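Local coordinates for protein quinone oxidoreductase 1 (Escherichia coli, PDB 1QOR) that catalyses the one-electron reduction of quinones to semiquinones with NADPH as the electron donor, working as a homodimer, at residues Leu226-Asn240 and Ile252-Pro264. Numbering follows the deposited sequence.
Sequences LDCLQRRGLMVSFGN and ILNQKGSLYVTRP. With NDP (NADPH dihydro-nicotinamide-adenine-dinucleotide phosphate), chain D; SO4 (sulfate ion), chain C.
Met235 and Val261 sit abreast on parallel strands 233-237 and 260-262, the last two strands of the six-stranded Rossmann sheet, joined through helix 251-255 as a beta-alpha-beta unit. Four backbone bonds zip them together: Tyr260 N to Gly233 O, Met235 N to Tyr260 O (2.8 Å), Thr262 N to Met235 O and Ser237 N to Thr262 O. Met235 CG packs alongside Val261 CG2 at 4.0 Å. On the opposite face Leu234 CD1 meets Tyr260 CB, the two side chains crossing at about a right angle.

Past the strand ends, Arg263 runs alongside the loop 238-240. With CG anti to the backbone N (chi1 -154°) and a bend at chi2, its guanidinium lies with one face against Phe238 C and Gly239 N, while NH1 and NH2 each donate a hydrogen bond to a sulfate ion, probably from the crystallisation liquor, and NH1 also reaches Pro264 O. A water accepts from Arg263 NE at 2.9 Å, donates to Gly239 O and bonds Ser237 OG. A leucine in place of Arg263 would probably cost the water its NE donor and the sulfate its two guanidinium bonds, and leave the loop 238-240 without the flat group against Phe238 C and Gly239 N. Pro264 O accepts a hydrogen bond from the NADPH carboxamide N7N at 2.9 Å, consistent with the loop after strand 260-262 helping to seat the nicotinamide.

At the far end, Leu226 puts CD1 against Ile252 CD1 and CD2 against Leu259 CD1. Strand 260-262 pairs antiparallel with a strand of the second subunit, carrying the sheet across the dimer. Beside Leu226, Lys256 NZ and Asp227 OD1 form a 3.0 Å salt bridge in which NZ meets OD1 from above the carboxylate plane, 50° out of it.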
# COMPACT_ATOMS: atom_id res chain seq x y z
N LEU A 226 -8.04 -8.26 -4.96
CA LEU A 226 -8.52 -7.20 -4.08
C LEU A 226 -9.87 -7.62 -3.44
O LEU A 226 -10.15 -7.33 -2.27
CB LEU A 226 -8.66 -5.88 -4.85
CG LEU A 226 -7.33 -5.29 -5.39
CD1 LEU A 226 -7.61 -3.98 -6.12
CD2 LEU A 226 -6.32 -5.04 -4.26
N ASP A 227 -10.68 -8.34 -4.22
CA ASP A 227 -11.95 -8.85 -3.75
C ASP A 227 -11.81 -9.98 -2.69
O ASP A 227 -12.81 -10.32 -2.05
CB ASP A 227 -12.78 -9.34 -4.94
CG ASP A 227 -13.51 -8.21 -5.65
OD1 ASP A 227 -13.74 -7.15 -5.03
OD2 ASP A 227 -13.86 -8.40 -6.85
N CYS A 228 -10.62 -10.53 -2.48
CA CYS A 228 -10.44 -11.60 -1.47
C CYS A 228 -9.95 -11.04 -0.17
O CYS A 228 -9.68 -11.79 0.76
CB CYS A 228 -9.42 -12.63 -1.94
SG CYS A 228 -9.98 -13.47 -3.40
N LEU A 229 -9.95 -9.72 -0.04
CA LEU A 229 -9.37 -9.11 1.15
C LEU A 229 -10.30 -8.48 2.15
O LEU A 229 -11.30 -7.91 1.78
CB LEU A 229 -8.35 -8.05 0.67
CG LEU A 229 -6.82 -8.04 0.83
CD1 LEU A 229 -6.14 -9.24 1.38
CD2 LEU A 229 -6.23 -7.54 -0.49
N GLN A 230 -9.97 -8.65 3.42
CA GLN A 230 -10.69 -8.05 4.52
C GLN A 230 -10.40 -6.52 4.55
O GLN A 230 -9.36 -6.03 4.01
CB GLN A 230 -10.20 -8.62 5.85
CG GLN A 230 -10.61 -10.03 6.14
CD GLN A 230 -9.99 -10.56 7.44
OE1 GLN A 230 -9.54 -9.78 8.27
NE2 GLN A 230 -9.92 -11.88 7.59
N ARG A 231 -11.28 -5.79 5.23
CA ARG A 231 -11.17 -4.38 5.40
C ARG A 231 -9.76 -4.15 5.93
O ARG A 231 -9.29 -4.90 6.79
CB ARG A 231 -12.21 -3.95 6.43
CG ARG A 231 -12.29 -2.46 6.67
CD ARG A 231 -13.72 -2.04 7.14
NE ARG A 231 -14.11 -2.70 8.38
CZ ARG A 231 -13.42 -2.59 9.52
NH1 ARG A 231 -12.32 -1.85 9.58
NH2 ARG A 231 -13.82 -3.26 10.59
N ARG A 232 -9.06 -3.19 5.33
CA ARG A 232 -7.69 -2.83 5.71
C ARG A 232 -6.68 -3.93 5.52
O ARG A 232 -5.66 -3.92 6.20
CB ARG A 232 -7.63 -2.38 7.16
CG ARG A 232 -8.40 -1.12 7.48
CD ARG A 232 -7.73 -0.53 8.66
NE ARG A 232 -8.59 -0.48 9.81
CZ ARG A 232 -8.15 -0.42 11.07
NH1 ARG A 232 -6.84 -0.41 11.32
NH2 ARG A 232 -9.03 -0.32 12.06
N GLY A 233 -6.96 -4.88 4.64
CA GLY A 233 -6.03 -5.96 4.37
C GLY A 233 -4.87 -5.48 3.51
O GLY A 233 -4.87 -4.34 3.01
N LEU A 234 -3.89 -6.35 3.31
CA LEU A 234 -2.70 -6.01 2.55
C LEU A 234 -2.54 -6.80 1.29
O LEU A 234 -2.48 -8.02 1.34
CB LEU A 234 -1.46 -6.22 3.39
CG LEU A 234 -0.10 -6.00 2.69
CD1 LEU A 234 0.22 -4.51 2.34
CD2 LEU A 234 0.97 -6.57 3.62
N MET A 235 -2.45 -6.11 0.15
CA MET A 235 -2.26 -6.74 -1.14
C MET A 235 -0.77 -6.62 -1.49
O MET A 235 -0.23 -5.49 -1.54
CB MET A 235 -3.15 -6.05 -2.20
CG MET A 235 -2.78 -6.34 -3.65
SD MET A 235 -3.01 -8.07 -4.12
CE MET A 235 -3.05 -8.06 -5.93
N VAL A 236 -0.08 -7.77 -1.62
CA VAL A 236 1.34 -7.80 -1.98
C VAL A 236 1.50 -8.17 -3.46
O VAL A 236 1.33 -9.34 -3.84
CB VAL A 236 2.15 -8.76 -1.07
CG1 VAL A 236 3.69 -8.65 -1.38
CG2 VAL A 236 1.88 -8.43 0.42
N SER A 237 1.71 -7.17 -4.31
CA SER A 237 1.90 -7.40 -5.75
C SER A 237 3.42 -7.56 -5.95
O SER A 237 4.18 -6.59 -5.82
CB SER A 237 1.39 -6.20 -6.51
OG SER A 237 1.44 -6.45 -7.91
N PHE A 238 3.89 -8.78 -6.24
CA PHE A 238 5.33 -8.99 -6.32
C PHE A 238 5.80 -9.69 -7.57
O PHE A 238 6.91 -10.19 -7.61
CB PHE A 238 5.83 -9.71 -5.03
CG PHE A 238 5.52 -11.20 -4.97
CD1 PHE A 238 4.29 -11.65 -4.52
CD2 PHE A 238 6.50 -12.14 -5.32
CE1 PHE A 238 4.01 -13.01 -4.41
CE2 PHE A 238 6.26 -13.51 -5.23
CZ PHE A 238 5.01 -13.96 -4.77
N GLY A 239 4.95 -9.72 -8.59
CA GLY A 239 5.32 -10.35 -9.84
C GLY A 239 4.49 -9.76 -10.98
O GLY A 239 3.53 -9.03 -10.73
N ASN A 240 4.90 -10.02 -12.22
CA ASN A 240 4.19 -9.53 -13.41
C ASN A 240 4.10 -10.72 -14.39
O ASN A 240 4.22 -10.50 -15.60
CB ASN A 240 4.99 -8.43 -14.16
CG ASN A 240 5.77 -7.53 -13.25
OD1 ASN A 240 6.98 -7.41 -13.38
ND2 ASN A 240 5.10 -6.90 -12.30
N ILE A 252 -9.91 2.80 -6.08
CA ILE A 252 -10.25 1.39 -5.91
C ILE A 252 -9.78 0.79 -4.55
O ILE A 252 -10.49 -0.09 -4.02
CB ILE A 252 -9.75 0.51 -7.07
CG1 ILE A 252 -10.62 -0.78 -7.13
CG2 ILE A 252 -8.27 0.13 -6.89
CD1 ILE A 252 -10.27 -1.67 -8.34
N LEU A 253 -8.67 1.27 -3.98
CA LEU A 253 -8.24 0.76 -2.67
C LEU A 253 -9.23 1.19 -1.56
O LEU A 253 -9.36 0.57 -0.46
CB LEU A 253 -6.83 1.26 -2.33
CG LEU A 253 -5.79 0.89 -3.39
CD1 LEU A 253 -4.33 1.41 -3.03
CD2 LEU A 253 -5.85 -0.66 -3.50
N ASN A 254 -9.88 2.31 -1.82
CA ASN A 254 -10.85 2.88 -0.89
C ASN A 254 -12.13 2.02 -0.99
O ASN A 254 -12.62 1.48 0.02
CB ASN A 254 -11.15 4.33 -1.28
CG ASN A 254 -12.12 5.03 -0.32
OD1 ASN A 254 -12.44 6.21 -0.53
ND2 ASN A 254 -12.55 4.36 0.73
N GLN A 255 -12.65 1.90 -2.20
CA GLN A 255 -13.85 1.14 -2.45
C GLN A 255 -13.75 -0.28 -1.93
O GLN A 255 -14.65 -0.75 -1.29
CB GLN A 255 -14.11 1.06 -3.92
CG GLN A 255 -14.44 2.35 -4.55
CD GLN A 255 -14.38 2.22 -6.06
OE1 GLN A 255 -14.00 3.17 -6.78
NE2 GLN A 255 -14.71 1.02 -6.55
N LYS A 256 -12.62 -0.92 -2.18
CA LYS A 256 -12.42 -2.28 -1.77
C LYS A 256 -12.18 -2.47 -0.27
O LYS A 256 -11.93 -3.59 0.15
CB LYS A 256 -11.30 -2.91 -2.59
CG LYS A 256 -11.78 -3.79 -3.75
CD LYS A 256 -12.58 -3.05 -4.77
CE LYS A 256 -13.47 -3.99 -5.60
NZ LYS A 256 -12.66 -4.80 -6.55
N GLY A 257 -12.27 -1.41 0.52
CA GLY A 257 -12.07 -1.54 1.96
C GLY A 257 -10.90 -0.84 2.64
O GLY A 257 -10.47 -1.30 3.71
N SER A 258 -10.41 0.28 2.08
CA SER A 258 -9.26 1.01 2.65
C SER A 258 -8.07 0.05 2.76
O SER A 258 -7.43 -0.07 3.80
CB SER A 258 -9.61 1.56 4.03
OG SER A 258 -10.65 2.54 3.96
N LEU A 259 -7.78 -0.62 1.65
CA LEU A 259 -6.72 -1.60 1.58
C LEU A 259 -5.34 -0.96 1.44
O LEU A 259 -5.22 0.24 1.14
CB LEU A 259 -6.97 -2.46 0.34
CG LEU A 259 -8.34 -3.15 0.21
CD1 LEU A 259 -8.46 -3.93 -1.11
CD2 LEU A 259 -8.52 -4.08 1.41
N TYR A 260 -4.32 -1.76 1.77
CA TYR A 260 -2.93 -1.38 1.59
C TYR A 260 -2.38 -2.23 0.42
O TYR A 260 -2.88 -3.33 0.13
CB TYR A 260 -2.08 -1.65 2.79
CG TYR A 260 -2.39 -0.87 4.03
CD1 TYR A 260 -3.53 -1.13 4.79
CD2 TYR A 260 -1.46 0.05 4.55
CE1 TYR A 260 -3.72 -0.53 6.03
CE2 TYR A 260 -1.66 0.67 5.79
CZ TYR A 260 -2.78 0.37 6.50
OH TYR A 260 -2.95 0.96 7.71
N VAL A 261 -1.45 -1.66 -0.33
CA VAL A 261 -0.79 -2.40 -1.39
C VAL A 261 0.70 -2.02 -1.38
O VAL A 261 1.07 -0.89 -1.04
CB VAL A 261 -1.48 -2.23 -2.77
CG1 VAL A 261 -1.60 -0.80 -3.12
CG2 VAL A 261 -0.68 -2.96 -3.87
N THR A 262 1.55 -2.99 -1.68
CA THR A 262 2.98 -2.75 -1.72
C THR A 262 3.47 -3.56 -2.88
O THR A 262 2.80 -4.52 -3.28
CB THR A 262 3.69 -3.18 -0.42
OG1 THR A 262 5.09 -2.88 -0.52
CG2 THR A 262 3.50 -4.70 -0.15
N ARG A 263 4.52 -3.07 -3.54
CA ARG A 263 5.09 -3.77 -4.69
C ARG A 263 6.59 -3.89 -4.35
O ARG A 263 7.39 -3.04 -4.72
CB ARG A 263 4.86 -2.98 -5.97
CG ARG A 263 4.85 -3.85 -7.22
CD ARG A 263 6.10 -4.77 -7.33
NE ARG A 263 6.05 -5.64 -8.52
CZ ARG A 263 6.95 -6.56 -8.82
NH1 ARG A 263 8.00 -6.77 -8.02
NH2 ARG A 263 6.84 -7.24 -9.95
N PRO A 264 6.96 -4.96 -3.63
CA PRO A 264 8.35 -5.19 -3.22
C PRO A 264 9.26 -5.92 -4.22
O PRO A 264 8.81 -6.55 -5.18
CB PRO A 264 8.17 -6.03 -1.95
CG PRO A 264 7.06 -6.96 -2.37
CD PRO A 264 6.09 -6.06 -3.15
PA NDP D . 7.21 -19.62 -11.68
O1A NDP D . 8.06 -20.83 -11.74
O2A NDP D . 6.28 -19.44 -10.53
O5B NDP D . 6.46 -19.41 -13.03
C5B NDP D . 5.42 -18.48 -13.19
C4B NDP D . 4.12 -19.18 -12.96
O4B NDP D . 3.21 -18.09 -12.88
C3B NDP D . 3.58 -20.08 -14.08
O3B NDP D . 4.15 -21.41 -13.96
C2B NDP D . 2.08 -19.90 -13.96
O2B NDP D . 1.58 -20.93 -13.12
C1B NDP D . 1.90 -18.46 -13.31
N9A NDP D . 1.26 -17.66 -14.37
C8A NDP D . 0.03 -17.13 -14.36
N7A NDP D . -0.21 -16.51 -15.52
C5A NDP D . 0.89 -16.68 -16.22
C6A NDP D . 1.09 -16.23 -17.52
N6A NDP D . 0.17 -15.56 -18.20
N1A NDP D . 2.27 -16.53 -18.06
C2A NDP D . 3.24 -17.23 -17.39
N3A NDP D . 3.03 -17.66 -16.15
C4A NDP D . 1.84 -17.40 -15.54
O3 NDP D . 8.29 -18.45 -11.58
PN NDP D . 9.30 -17.93 -10.49
O1N NDP D . 9.27 -18.78 -9.24
O2N NDP D . 10.63 -17.66 -11.16
O5D NDP D . 8.60 -16.48 -10.17
C5D NDP D . 7.26 -16.30 -9.74
C4D NDP D . 6.88 -14.85 -9.75
O4D NDP D . 7.57 -14.14 -8.70
C3D NDP D . 7.23 -14.14 -11.05
O3D NDP D . 6.18 -13.25 -11.43
C2D NDP D . 8.51 -13.37 -10.65
O2D NDP D . 8.74 -12.27 -11.49
C1D NDP D . 8.21 -12.93 -9.25
N1N NDP D . 9.31 -12.73 -8.26
C2N NDP D . 9.34 -11.58 -7.50
C3N NDP D . 10.36 -11.43 -6.58
C7N NDP D . 10.41 -10.19 -5.69
O7N NDP D . 11.29 -10.06 -4.84
N7N NDP D . 9.46 -9.31 -5.91
C4N NDP D . 11.33 -12.39 -6.40
C5N NDP D . 11.28 -13.56 -7.18
C6N NDP D . 10.27 -13.71 -8.11
P2B NDP D . 0.02 -21.49 -13.28
O1X NDP D . -0.19 -22.34 -12.08
O2X NDP D . -0.83 -20.30 -13.29
O3X NDP D . 0.05 -22.21 -14.56
S SO4 C . 10.19 -9.32 -10.05
O1 SO4 C . 9.36 -8.91 -11.05
O2 SO4 C . 10.69 -10.68 -10.33
O3 SO4 C . 9.64 -8.99 -8.79
O4 SO4 C . 11.33 -8.63 -9.83
O HOH W 1 -12.85 -5.24 2.39
O HOH W 2 3.55 -6.43 -9.66